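Local coordinates for filamentation induced by cAMP protein Fic (Desulfovibrio alaskensis, PDB 4RGL) that belongs to the Fic/DOC family of largely helical proteins and carries a C-terminal domain of the helix-turn-helix class, at residues P296-R299 and N300-N304; P305-D309 and E310-R314; V150-L153 and M154-L158; Q234-A237 and T238-V241; A55-I59 and E60-L64. One frame throughout, in Å; residues are numbered along the deposited sequence.

Contact 1 of 5, residues P296-R299 and N300-N304; sequences PTFR and NNYLN
Phe298 O receives two backbone N-H groups, from Tyr302 and from Leu303, at the point where helix 295-308 swells into a wider pi-type turn. The Leu303 N to Phe298 O bond is 2.8 Å long and almost straight, 170° at the hydrogen, whereas the one from Tyr302 N is weak. Just before it the spacing is still that of an alpha helix: Asn300 N donates to Pro296 O at 2.9 Å and Asn301 N to Thr297 O. The wider spacing carries on in Asn304 N, which reaches back five residues to Arg299 O over 2.8 Å, so the carbonyls from Pro296 to Arg299 all find donors. The Thr297 hydroxyl pairs with His294 ND1.

Arg299 runs forward along the helix, through a bend at chi2 of 73°, which lays one face of its guanidinium against Leu303 CD2. NH1 also lies close to Asn304 OD1, but the angle is poor for a hydrogen bond, and the guanidinium and amide planes stand 46° apart. On the inner side Leu303 CB sits over a face of the Phe298 ring, a CH-pi contact 4.3 Å from the centroid, and the ring continues into Leu286, Met287 and Leu290 of helix 283-290. The pi-type turn thus shifts the hydrogen-bond pattern by one residue without costing these carbonyls their donors, while the apolar face still packs inward.

Contact 2 of 5, residues P305-D309 and E310-R314; sequences PAMED and EWIER
Met307, a selenomethionine near the end of helix 295-308, reaches across to strand 312-314 and meets Ile312 and Arg314, crossing each at about a right angle. Its CG is anti to the backbone N, and a bend at chi2 of 78° then swings the selenium and methyl toward the strand. The CE methyl ends over one face of the Arg314 guanidinium and touches the extended arginine chain as well, 3.7 Å from Arg314 CG. SE passes 4.2 Å from Ile312 CG2, and the same methyl branch rests on Ala306 CB at 3.9 Å. Ile312 thereby packs against the helix end with CG2, while its side chain also meets Tyr327 and Leu329 on strand 326-329.

At the other side of the turn, the Asp309 side chain comes slantwise to Trp311, the carboxylate inclined 53° to the indole. Asp309 CB lies 3.3 Å from Trp311 NE1, and the backbone Asp309 O stands 3.7 Å above one face of the ring, displaced toward its rim. The indole extends to Ile273 of helix 267-276.

Glu310, with positive phi, turns the chain between Asp309 and Trp311, and Trp311 N closes the turn on Ala306 O at 3.0 Å; Ile312 N adds a weak bond to the same oxygen. The helix-to-strand passage fits a winged helix-turn-helix topology. Its chemistry is mixed: backbone bonds fix the turn, apolar contacts join helix to strand, and the methyl lies against an arginine whose charge has Arg299 as a like-charged neighbour.

Contact 3 of 5, residues V150-L153 and M154-L158; sequences VPKL and MADLL
Lys152 and Asp156 face each other one turn apart at the start of alpha helix 150-163, within the Fic/DOC region, where each i to i+4 pair brings two side chains onto the same flank. The lysine leaves with CG anti to the backbone N (chi1 179°), then bends at chi2 and again at chi4, so that its chain crosses the aspartate obliquely. Asp156 CG takes the other course, beside its own backbone N at chi1 -67°, which turns the carboxylate back toward the preceding turn. What meets the carboxylate is the lysine's methylene chain more than its ammonium group: CE is almost equally close to both oxygens, and the opposite charges, too far apart for a salt bridge, would probably still attract weakly.

On the buried flank Val150 and Met154, a selenomethionine, lie side by side and point the same way, with Val150 CG1 4.0 Å from Met154 CG. Met154 is bent at chi2 and chi3 and runs on to Ile182 and Pro184. Leu157 joins this inner surface by touching Phe175 and Glu178 of helix 168-182, while Leu153 reaches Ile182.

Beneath the side chains the backbone is regular. Met154 N donates to Val150 O at 2.8 Å, close to straight, Ala155 N to Pro151 O at 2.9 Å, and Leu157 N to Leu153 O at 3.0 Å. Asp156 N bonds to Lys152 O at 2.8 Å, joining through the backbone the two residues whose side chains meet above it, where Lys152 CE comes 3.3 Å from Asp156 OD1 and NZ remains 4.1 Å from OD2.

Contact 4 of 5, residues Q234-A237 and T238-V241; sequences QADA and TPFV
Asp236 sends CG anti to its backbone N (chi1 -177°), and Thr238 holds OG1 beside its own N (chi1 -57°), two choices that bring carboxylate and hydroxyl together at the start of helix 238-257. Asp236 OD1 accepts the Thr238 N-H at 3.2 Å, a capping bond that arrives from above the carboxylate plane, 74° out of it. The same oxygen is 2.8 Å from Thr238 OG1. That hydroxyl also hydrogen-bonds to Thr13 OG1.

Before this, Ala235, with positive phi, is the C-prime residue of a Schellman motif that ends helix 221-234, so one helix closes and the next opens within a few residues. In the opening turn Val241 N donates to Ala237 O over 2.9 Å. The Ala237 methyl touches Val241 CG2 at 4.3 Å, and both side chains pack on Ile174 of helix 168-182. Pro239 lays its CD 3.3 Å from Asp236 O.

A carboxylate beside the amino-terminal turn gives an N-H there an acceptor, and its negative charge would probably interact favourably with the helix dipole.

Contact 5 of 5, residues A55-I59 and E60-L64; sequences ASLAI and ENNTL
Leu57 O is gripped by two backbone N-H groups, from Asn62 at 3.1 Å and, weakly, from Glu60, as helix 42-59 ends in a Schellman motif. Asn61, with positive phi (68°), is the C-prime residue. Its N donates to Ala58 O at 3.0 Å, from well above the carbonyl plane, and with the Asn62 to Leu57 bond this completes the motif.

The reversal folds Asn62 back over the last turn, its CB 3.8 Å from Leu57 CB. Asn62 CG, anti to the backbone N (chi1 -172°), keeps the amide alongside Leu57 CB, and its ND2 bonds to Glu87 OE1 on helix 82-95, against which Leu57 also packs. A water donates to Asn61 OD1 at 3.0 Å and, weakly, to Ile59 O, bridging the helix end and the turn.

Glu60, bent at chi2, has its OE2 in a salt bridge with Arg194 of helix 189-202, the arginine that also bonds to Ser56 OG. Glu60 OE1, Asn61 ND2 and Ile59 O each hydrogen-bond to an unknown ligand, probably from the crystallisation liquor, so this helix end lines a place where a small molecule can sit. The chain leaves the motif through an Asx turn, in which Leu64 N donates to Asn62 OD1 at 3.0 Å, in the plane of the amide carbonyl, with 160° at the hydrogen.

In the fold
From the N terminus, contact 5 comes first, ending helix 42-59 and turning the chain toward helix 66-74. Contact 3 follows at the start of helix 150-163, and contact 4 joins helices 221-234 and 238-257; both contacts pack against helix 168-182, their centres about 20 Å apart. Contacts 1 and 2 come last, in series, the first within helix 295-308 and the second at its end, and meet where Arg299 lies near Arg314; the second carries that helix into strand 312-314. Each closes only a local turn, so none nests or crosses. The C-terminal pair stands well apart, with contact 1 centred about 51 Å from contact 5 and about 67 Å from contact 3.

Contact 1 of 5, residues P296-R299 and N300-N304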
loop_
_atom_site.group_PDB
_atom_site.type_symbol
_atom_site.label_atom_id
_atom_site.label_comp_id
_atom_site.label_asym_id
_atom_site.label_seq_id
_atom_site.Cartn_x
_atom_site.Cartn_y
_atom_site.Cartn_z
ATOM N N PRO A 296 3.825 26.693 -38.663
ATOM C CA PRO A 296 5.077 26.727 -37.874
ATOM C C PRO A 296 4.875 26.210 -36.437
ATOM O O PRO A 296 5.750 25.532 -35.914
ATOM C CB PRO A 296 5.462 28.209 -37.888
ATOM C CG PRO A 296 4.839 28.746 -39.125
ATOM C CD PRO A 296 3.537 28.010 -39.274
ATOM N N THR A 297 3.683 26.466 -35.834
ATOM C CA THR A 297 3.357 25.969 -34.483
ATOM C C THR A 297 3.303 24.415 -34.479
ATOM O O THR A 297 3.845 23.785 -33.570
ATOM C CB THR A 297 2.022 26.581 -33.990
ATOM O OG1 THR A 297 2.158 27.999 -33.928
ATOM C CG2 THR A 297 1.601 26.044 -32.616
ATOM N N PHE A 298 2.672 23.807 -35.518
ATOM C CA PHE A 298 2.577 22.346 -35.625
ATOM C C PHE A 298 3.973 21.702 -35.775
ATOM O O PHE A 298 4.264 20.712 -35.111
ATOM C CB PHE A 298 1.676 21.939 -36.812
ATOM C CG PHE A 298 1.725 20.463 -37.144
ATOM C CD1 PHE A 298 1.151 19.523 -36.297
ATOM C CD2 PHE A 298 2.316 20.016 -38.320
ATOM C CE1 PHE A 298 1.222 18.158 -36.590
ATOM C CE2 PHE A 298 2.370 18.653 -38.621
ATOM C CZ PHE A 298 1.824 17.733 -37.755
ATOM N N ARG A 299 4.810 22.249 -36.658
ATOM C CA ARG A 299 6.130 21.686 -36.920
ATOM C C ARG A 299 7.049 21.836 -35.682
ATOM O O ARG A 299 7.694 20.872 -35.284
ATOM C CB ARG A 299 6.767 22.371 -38.152
ATOM C CG ARG A 299 7.804 21.510 -38.900
ATOM C CD ARG A 299 7.145 20.376 -39.687
ATOM N NE ARG A 299 8.074 19.739 -40.627
ATOM C CZ ARG A 299 8.851 18.702 -40.319
ATOM N NH1 ARG A 299 8.846 18.203 -39.089
ATOM N NH2 ARG A 299 9.654 18.172 -41.231
ATOM N N ASN A 300 7.019 23.022 -35.026
ATOM C CA ASN A 300 7.932 23.347 -33.919
ATOM C C ASN A 300 7.457 22.775 -32.557
ATOM O O ASN A 300 8.300 22.440 -31.717
ATOM C CB ASN A 300 8.104 24.872 -33.793
ATOM C CG ASN A 300 8.683 25.533 -35.025
ATOM O OD1 ASN A 300 9.459 24.933 -35.782
ATOM N ND2 ASN A 300 8.368 26.806 -35.217
ATOM N N ASN A 301 6.123 22.764 -32.300
ATOM C CA ASN A 301 5.600 22.391 -30.974
ATOM C C ASN A 301 5.006 20.967 -30.953
ATOM O O ASN A 301 4.726 20.445 -29.872
ATOM C CB ASN A 301 4.526 23.399 -30.511
ATOM C CG ASN A 301 5.016 24.831 -30.404
ATOM O OD1 ASN A 301 6.212 25.128 -30.555
ATOM N ND2 ASN A 301 4.101 25.749 -30.116
ATOM N N TYR A 302 4.789 20.353 -32.131
ATOM C CA TYR A 302 4.133 19.045 -32.183
ATOM C C TYR A 302 4.985 18.001 -32.945
ATOM O O TYR A 302 5.389 16.997 -32.355
ATOM C CB TYR A 302 2.734 19.165 -32.836
ATOM C CG TYR A 302 1.724 19.910 -31.985
ATOM C CD1 TYR A 302 1.716 21.302 -31.935
ATOM C CD2 TYR A 302 0.714 19.230 -31.313
ATOM C CE1 TYR A 302 0.789 21.993 -31.154
ATOM C CE2 TYR A 302 -0.237 19.911 -30.553
ATOM C CZ TYR A 302 -0.199 21.294 -30.480
ATOM O OH TYR A 302 -1.121 21.968 -29.718
ATOM N N LEU A 303 5.214 18.220 -34.261
ATOM C CA LEU A 303 5.840 17.220 -35.127
ATOM C C LEU A 303 7.345 17.012 -34.787
ATOM O O LEU A 303 7.762 15.870 -34.582
ATOM C CB LEU A 303 5.681 17.614 -36.608
ATOM C CG LEU A 303 5.975 16.500 -37.636
ATOM C CD1 LEU A 303 5.123 15.260 -37.370
ATOM C CD2 LEU A 303 5.736 16.988 -39.037
ATOM N N ASN A 304 8.156 18.111 -34.751
ATOM C CA ASN A 304 9.603 18.006 -34.462
ATOM C C ASN A 304 9.874 17.478 -33.008
ATOM O O ASN A 304 10.713 16.591 -32.841
ATOM C CB ASN A 304 10.314 19.353 -34.675
ATOM C CG ASN A 304 10.459 19.748 -36.133
ATOM O OD1 ASN A 304 10.515 18.901 -37.033
ATOM N ND2 ASN A 304 10.627 21.039 -36.381
#

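Contact 2 of 5, residues P305-D309 and E310-R314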
loop_
_atom_site.group_PDB
_atom_site.type_symbol
_atom_site.label_atom_id
_atom_site.label_comp_id
_atom_site.label_asym_id
_atom_site.label_seq_id
_atom_site.Cartn_x
_atom_site.Cartn_y
_atom_site.Cartn_z
ATOM N N PRO A 305 9.160 17.987 -31.947
ATOM C CA PRO A 305 9.428 17.479 -30.581
ATOM C C PRO A 305 9.199 15.964 -30.465
ATOM O O PRO A 305 10.004 15.269 -29.840
ATOM C CB PRO A 305 8.431 18.257 -29.711
ATOM C CG PRO A 305 8.104 19.464 -30.494
ATOM C CD PRO A 305 8.148 19.063 -31.931
ATOM N N ALA A 306 8.109 15.451 -31.084
ATOM C CA ALA A 306 7.802 14.015 -31.081
ATOM C C ALA A 306 8.798 13.235 -31.956
ATOM O O ALA A 306 9.051 12.057 -31.703
ATOM C CB ALA A 306 6.381 13.785 -31.572
HETATM N N MSE A 307 9.371 13.904 -32.978
HETATM C CA MSE A 307 10.341 13.295 -33.892
HETATM C C MSE A 307 11.734 13.170 -33.213
HETATM O O MSE A 307 12.417 12.155 -33.389
HETATM C CB MSE A 307 10.446 14.134 -35.189
HETATM C CG MSE A 307 11.239 13.454 -36.298
HETATM SE SE MSE A 307 10.222 12.080 -37.229
HETATM C CE MSE A 307 11.686 11.290 -38.266
ATOM N N GLU A 308 12.143 14.214 -32.441
ATOM C CA GLU A 308 13.460 14.263 -31.777
ATOM C C GLU A 308 13.541 13.269 -30.595
ATOM O O GLU A 308 14.553 12.576 -30.445
ATOM C CB GLU A 308 13.769 15.695 -31.283
ATOM C CG GLU A 308 14.045 16.693 -32.407
ATOM C CD GLU A 308 15.347 16.477 -33.165
ATOM O OE1 GLU A 308 16.314 15.963 -32.557
ATOM O OE2 GLU A 308 15.426 16.915 -34.336
ATOM N N ASP A 309 12.482 13.212 -29.747
ATOM C CA ASP A 309 12.466 12.325 -28.574
ATOM C C ASP A 309 12.113 10.855 -28.976
ATOM O O ASP A 309 11.875 10.017 -28.099
ATOM C CB ASP A 309 11.479 12.844 -27.509
ATOM C CG ASP A 309 11.909 14.143 -26.833
ATOM O OD1 ASP A 309 12.862 14.789 -27.334
ATOM O OD2 ASP A 309 11.287 14.516 -25.814
ATOM N N GLU A 310 12.133 10.552 -30.307
ATOM C CA GLU A 310 11.931 9.195 -30.857
ATOM C C GLU A 310 10.560 8.582 -30.423
ATOM O O GLU A 310 10.504 7.417 -30.018
ATOM C CB GLU A 310 13.087 8.257 -30.440
ATOM C CG GLU A 310 14.436 8.659 -31.020
ATOM C CD GLU A 310 15.609 7.826 -30.531
ATOM O OE1 GLU A 310 15.687 7.569 -29.307
ATOM O OE2 GLU A 310 16.504 7.529 -31.353
ATOM N N TRP A 311 9.463 9.351 -30.582
ATOM C CA TRP A 311 8.104 8.839 -30.330
ATOM C C TRP A 311 7.427 8.464 -31.639
ATOM O O TRP A 311 6.564 7.586 -31.661
ATOM C CB TRP A 311 7.252 9.877 -29.576
ATOM C CG TRP A 311 7.762 10.211 -28.211
ATOM C CD1 TRP A 311 8.362 11.371 -27.820
ATOM C CD2 TRP A 311 7.760 9.352 -27.063
ATOM N NE1 TRP A 311 8.702 11.302 -26.488
ATOM C CE2 TRP A 311 8.366 10.065 -26.006
ATOM C CE3 TRP A 311 7.310 8.039 -26.826
ATOM C CZ2 TRP A 311 8.512 9.520 -24.723
ATOM C CZ3 TRP A 311 7.469 7.496 -25.560
ATOM C CH2 TRP A 311 8.060 8.233 -24.524
ATOM N N ILE A 312 7.802 9.156 -32.736
ATOM C CA ILE A 312 7.199 8.960 -34.053
ATOM C C ILE A 312 8.311 8.791 -35.126
ATOM O O ILE A 312 9.400 9.360 -34.982
ATOM C CB ILE A 312 6.246 10.172 -34.388
ATOM C CG1 ILE A 312 5.327 9.866 -35.573
ATOM C CG2 ILE A 312 7.027 11.486 -34.594
ATOM C CD1 ILE A 312 4.187 8.988 -35.245
ATOM N N GLU A 313 8.039 7.994 -36.180
ATOM C CA GLU A 313 8.996 7.816 -37.281
ATOM C C GLU A 313 8.320 8.092 -38.641
ATOM O O GLU A 313 7.090 8.150 -38.721
ATOM C CB GLU A 313 9.617 6.399 -37.262
ATOM C CG GLU A 313 8.630 5.276 -37.555
ATOM C CD GLU A 313 9.248 3.890 -37.594
ATOM O OE1 GLU A 313 10.353 3.747 -38.167
ATOM O OE2 GLU A 313 8.585 2.934 -37.132
ATOM N N ARG A 314 9.129 8.268 -39.700
ATOM C CA ARG A 314 8.621 8.565 -41.036
ATOM C C ARG A 314 8.358 7.286 -41.827
ATOM O O ARG A 314 9.146 6.338 -41.756
ATOM C CB ARG A 314 9.604 9.460 -41.798
ATOM C CG ARG A 314 9.598 10.899 -41.320
ATOM C CD ARG A 314 10.765 11.676 -41.875
ATOM N NE ARG A 314 10.682 13.093 -41.528
ATOM C CZ ARG A 314 11.698 13.941 -41.638
ATOM N NH1 ARG A 314 12.897 13.506 -42.007
ATOM N NH2 ARG A 314 11.542 15.218 -41.318
#

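Contact 3 of 5, residues V150-L153 and M154-L158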
loop_
_atom_site.group_PDB
_atom_site.type_symbol
_atom_site.label_atom_id
_atom_site.label_comp_id
_atom_site.label_asym_id
_atom_site.label_seq_id
_atom_site.Cartn_x
_atom_site.Cartn_y
_atom_site.Cartn_z
ATOM N N VAL A 150 -10.356 -7.481 28.290
ATOM C CA VAL A 150 -10.002 -6.696 27.100
ATOM C C VAL A 150 -9.998 -5.152 27.404
ATOM O O VAL A 150 -9.015 -4.483 27.094
ATOM C CB VAL A 150 -10.942 -7.023 25.907
ATOM C CG1 VAL A 150 -10.669 -6.101 24.721
ATOM C CG2 VAL A 150 -10.815 -8.485 25.497
ATOM N N PRO A 151 -11.093 -4.570 27.981
ATOM C CA PRO A 151 -11.119 -3.106 28.182
ATOM C C PRO A 151 -9.844 -2.572 28.863
ATOM O O PRO A 151 -9.258 -1.602 28.380
ATOM C CB PRO A 151 -12.345 -2.901 29.069
ATOM C CG PRO A 151 -13.250 -4.008 28.708
ATOM C CD PRO A 151 -12.375 -5.192 28.382
ATOM N N LYS A 152 -9.414 -3.213 29.985
ATOM C CA LYS A 152 -8.213 -2.801 30.738
ATOM C C LYS A 152 -6.936 -3.044 29.906
ATOM O O LYS A 152 -6.075 -2.164 29.831
ATOM C CB LYS A 152 -8.133 -3.560 32.088
ATOM C CG LYS A 152 -6.889 -3.223 32.934
ATOM C CD LYS A 152 -6.963 -1.816 33.549
ATOM C CE LYS A 152 -5.711 -1.462 34.321
ATOM N NZ LYS A 152 -5.467 -2.401 35.449
ATOM N N LEU A 153 -6.823 -4.240 29.279
ATOM C CA LEU A 153 -5.666 -4.586 28.439
ATOM C C LEU A 153 -5.473 -3.558 27.320
ATOM O O LEU A 153 -4.346 -3.117 27.067
ATOM C CB LEU A 153 -5.848 -5.997 27.831
ATOM C CG LEU A 153 -5.707 -7.170 28.794
ATOM C CD1 LEU A 153 -6.275 -8.430 28.196
ATOM C CD2 LEU A 153 -4.265 -7.378 29.192
HETATM N N MSE A 154 -6.580 -3.155 26.673
HETATM C CA MSE A 154 -6.552 -2.196 25.579
HETATM C C MSE A 154 -6.303 -0.789 26.091
HETATM O O MSE A 154 -5.550 -0.040 25.468
HETATM C CB MSE A 154 -7.857 -2.254 24.780
HETATM C CG MSE A 154 -7.888 -3.410 23.811
HETATM SE SE MSE A 154 -6.469 -3.231 22.515
HETATM C CE MSE A 154 -6.089 -4.899 22.282
ATOM N N ALA A 155 -6.886 -0.439 27.256
ATOM C CA ALA A 155 -6.660 0.864 27.872
ATOM C C ALA A 155 -5.192 1.050 28.202
ATOM O O ALA A 155 -4.607 2.082 27.856
ATOM C CB ALA A 155 -7.502 1.001 29.130
ATOM N N ASP A 156 -4.565 0.011 28.811
ATOM C CA ASP A 156 -3.147 0.040 29.168
ATOM C C ASP A 156 -2.278 0.141 27.924
ATOM O O ASP A 156 -1.377 0.980 27.868
ATOM C CB ASP A 156 -2.763 -1.217 29.977
ATOM C CG ASP A 156 -3.395 -1.293 31.357
ATOM O OD1 ASP A 156 -3.785 -0.222 31.895
ATOM O OD2 ASP A 156 -3.413 -2.397 31.939
ATOM N N LEU A 157 -2.569 -0.693 26.904
ATOM C CA LEU A 157 -1.801 -0.718 25.663
ATOM C C LEU A 157 -1.833 0.654 24.956
ATOM O O LEU A 157 -0.793 1.131 24.500
ATOM C CB LEU A 157 -2.342 -1.819 24.723
ATOM C CG LEU A 157 -1.590 -2.001 23.401
ATOM C CD1 LEU A 157 -0.107 -2.276 23.640
ATOM C CD2 LEU A 157 -2.211 -3.099 22.571
ATOM N N LEU A 158 -3.021 1.287 24.881
ATOM C CA LEU A 158 -3.169 2.590 24.219
ATOM C C LEU A 158 -2.540 3.699 25.055
ATOM O O LEU A 158 -2.001 4.656 24.495
ATOM C CB LEU A 158 -4.647 2.901 23.948
ATOM C CG LEU A 158 -5.341 1.989 22.932
ATOM C CD1 LEU A 158 -6.831 2.102 23.036
ATOM C CD2 LEU A 158 -4.864 2.277 21.507
#

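Contact 4 of 5, residues Q234-A237 and T238-V241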
loop_
_atom_site.group_PDB
_atom_site.type_symbol
_atom_site.label_atom_id
_atom_site.label_comp_id
_atom_site.label_asym_id
_atom_site.label_seq_id
_atom_site.Cartn_x
_atom_site.Cartn_y
_atom_site.Cartn_z
ATOM N N GLN A 234 7.657 -17.852 24.358
ATOM C CA GLN A 234 8.803 -17.428 25.159
ATOM C C GLN A 234 8.497 -16.099 25.905
ATOM O O GLN A 234 9.330 -15.625 26.688
ATOM C CB GLN A 234 10.053 -17.273 24.261
ATOM C CG GLN A 234 11.390 -17.335 25.026
ATOM C CD GLN A 234 11.687 -18.720 25.588
ATOM O OE1 GLN A 234 11.087 -19.733 25.189
ATOM N NE2 GLN A 234 12.671 -18.797 26.476
ATOM N N ALA A 235 7.265 -15.529 25.692
ATOM C CA ALA A 235 6.817 -14.276 26.338
ATOM C C ALA A 235 7.817 -13.112 26.073
ATOM O O ALA A 235 8.160 -12.362 26.995
ATOM C CB ALA A 235 6.641 -14.490 27.840
ATOM N N ASP A 236 8.266 -12.965 24.808
ATOM C CA ASP A 236 9.235 -11.933 24.435
ATOM C C ASP A 236 8.930 -11.385 23.034
ATOM O O ASP A 236 8.910 -12.145 22.068
ATOM C CB ASP A 236 10.668 -12.502 24.490
ATOM C CG ASP A 236 11.755 -11.490 24.183
ATOM O OD1 ASP A 236 11.478 -10.268 24.284
ATOM O OD2 ASP A 236 12.900 -11.916 23.917
ATOM N N ALA A 237 8.724 -10.058 22.922
ATOM C CA ALA A 237 8.395 -9.418 21.639
ATOM C C ALA A 237 9.635 -9.284 20.734
ATOM O O ALA A 237 9.494 -9.159 19.517
ATOM C CB ALA A 237 7.789 -8.050 21.884
ATOM N N THR A 238 10.847 -9.302 21.339
ATOM C CA THR A 238 12.124 -9.084 20.637
ATOM C C THR A 238 12.180 -9.838 19.239
ATOM O O THR A 238 12.433 -9.188 18.221
ATOM C CB THR A 238 13.301 -9.510 21.535
ATOM O OG1 THR A 238 13.235 -8.778 22.759
ATOM C CG2 THR A 238 14.656 -9.296 20.870
ATOM N N PRO A 239 11.968 -11.192 19.176
ATOM C CA PRO A 239 12.102 -11.887 17.877
ATOM C C PRO A 239 11.078 -11.399 16.842
ATOM O O PRO A 239 11.387 -11.349 15.645
ATOM C CB PRO A 239 11.872 -13.359 18.236
ATOM C CG PRO A 239 11.159 -13.330 19.550
ATOM C CD PRO A 239 11.683 -12.144 20.267
ATOM N N PHE A 240 9.861 -11.030 17.300
ATOM C CA PHE A 240 8.822 -10.500 16.417
ATOM C C PHE A 240 9.229 -9.118 15.883
ATOM O O PHE A 240 9.030 -8.830 14.696
ATOM C CB PHE A 240 7.468 -10.420 17.157
ATOM C CG PHE A 240 6.350 -9.801 16.346
ATOM C CD1 PHE A 240 5.651 -10.553 15.407
ATOM C CD2 PHE A 240 5.957 -8.485 16.562
ATOM C CE1 PHE A 240 4.613 -9.982 14.662
ATOM C CE2 PHE A 240 4.915 -7.918 15.822
ATOM C CZ PHE A 240 4.246 -8.672 14.881
ATOM N N VAL A 241 9.819 -8.273 16.758
ATOM C CA VAL A 241 10.277 -6.934 16.380
ATOM C C VAL A 241 11.374 -7.051 15.313
ATOM O O VAL A 241 11.319 -6.351 14.302
ATOM C CB VAL A 241 10.765 -6.131 17.618
ATOM C CG1 VAL A 241 11.302 -4.760 17.209
ATOM C CG2 VAL A 241 9.646 -5.986 18.645
#

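Contact 5 of 5, residues A55-I59 and E60-L64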
loop_
_atom_site.group_PDB
_atom_site.type_symbol
_atom_site.label_atom_id
_atom_site.label_comp_id
_atom_site.label_asym_id
_atom_site.label_seq_id
_atom_site.Cartn_x
_atom_site.Cartn_y
_atom_site.Cartn_z
ATOM N N ALA A 55 -2.974 -7.880 -0.078
ATOM C CA ALA A 55 -2.131 -8.769 0.726
ATOM C C ALA A 55 -2.697 -8.946 2.143
ATOM O O ALA A 55 -2.819 -10.078 2.609
ATOM C CB ALA A 55 -0.713 -8.233 0.794
ATOM N N SER A 56 -3.084 -7.829 2.813
ATOM C CA SER A 56 -3.651 -7.889 4.177
ATOM C C SER A 56 -4.888 -8.798 4.215
ATOM O O SER A 56 -5.013 -9.625 5.121
ATOM C CB SER A 56 -4.011 -6.489 4.674
ATOM O OG SER A 56 -4.509 -6.513 6.001
ATOM N N LEU A 57 -5.758 -8.701 3.182
ATOM C CA LEU A 57 -6.955 -9.543 3.084
ATOM C C LEU A 57 -6.590 -10.976 2.666
ATOM O O LEU A 57 -7.219 -11.926 3.132
ATOM C CB LEU A 57 -7.970 -8.941 2.088
ATOM C CG LEU A 57 -8.704 -7.668 2.555
ATOM C CD1 LEU A 57 -9.462 -7.047 1.430
ATOM C CD2 LEU A 57 -9.641 -7.966 3.684
ATOM N N ALA A 58 -5.552 -11.132 1.810
ATOM C CA ALA A 58 -5.101 -12.461 1.359
ATOM C C ALA A 58 -4.602 -13.294 2.534
ATOM O O ALA A 58 -4.818 -14.509 2.562
ATOM C CB ALA A 58 -4.004 -12.320 0.315
ATOM N N ILE A 59 -3.953 -12.635 3.531
ATOM C CA ILE A 59 -3.448 -13.315 4.731
ATOM C C ILE A 59 -4.614 -13.932 5.509
ATOM O O ILE A 59 -4.475 -15.020 6.067
ATOM C CB ILE A 59 -2.625 -12.339 5.623
ATOM C CG1 ILE A 59 -1.384 -11.803 4.859
ATOM C CG2 ILE A 59 -2.210 -13.022 6.943
ATOM C CD1 ILE A 59 -0.597 -10.669 5.609
ATOM N N GLU A 60 -5.786 -13.266 5.491
ATOM C CA GLU A 60 -6.964 -13.760 6.194
ATOM C C GLU A 60 -7.863 -14.584 5.233
ATOM O O GLU A 60 -9.087 -14.621 5.394
ATOM C CB GLU A 60 -7.745 -12.601 6.837
ATOM C CG GLU A 60 -6.908 -11.769 7.811
ATOM C CD GLU A 60 -6.292 -12.523 8.986
ATOM O OE1 GLU A 60 -6.798 -13.617 9.332
ATOM O OE2 GLU A 60 -5.350 -11.978 9.604
ATOM N N ASN A 61 -7.227 -15.270 4.256
ATOM C CA ASN A 61 -7.858 -16.263 3.383
ATOM C C ASN A 61 -8.893 -15.633 2.401
ATOM O O ASN A 61 -9.787 -16.340 1.926
ATOM C CB ASN A 61 -8.528 -17.367 4.217
ATOM C CG ASN A 61 -7.565 -18.084 5.143
ATOM O OD1 ASN A 61 -6.385 -18.306 4.815
ATOM N ND2 ASN A 61 -8.055 -18.491 6.306
ATOM N N ASN A 62 -8.675 -14.370 1.983
ATOM C CA ASN A 62 -9.486 -13.773 0.913
ATOM C C ASN A 62 -8.908 -14.201 -0.439
ATOM O O ASN A 62 -7.710 -14.024 -0.681
ATOM C CB ASN A 62 -9.539 -12.244 1.047
ATOM C CG ASN A 62 -10.513 -11.572 0.107
ATOM O OD1 ASN A 62 -10.426 -11.701 -1.116
ATOM N ND2 ASN A 62 -11.367 -10.725 0.655
ATOM N N THR A 63 -9.720 -14.863 -1.266
ATOM C CA THR A 63 -9.232 -15.529 -2.479
ATOM C C THR A 63 -9.105 -14.553 -3.696
ATOM O O THR A 63 -8.662 -14.981 -4.770
ATOM C CB THR A 63 -10.152 -16.698 -2.842
ATOM O OG1 THR A 63 -11.442 -16.190 -3.190
ATOM C CG2 THR A 63 -10.273 -17.725 -1.710
ATOM N N LEU A 64 -9.480 -13.266 -3.526
ATOM C CA LEU A 64 -9.389 -12.300 -4.630
ATOM C C LEU A 64 -7.927 -12.012 -4.997
ATOM O O LEU A 64 -7.065 -11.928 -4.110
ATOM C CB LEU A 64 -10.109 -10.997 -4.279
ATOM C CG LEU A 64 -11.637 -11.087 -4.203
ATOM C CD1 LEU A 64 -12.215 -9.851 -3.587
ATOM C CD2 LEU A 64 -12.241 -11.327 -5.572
HETATM O O HOH W 1 -3.493 -17.750 4.186
#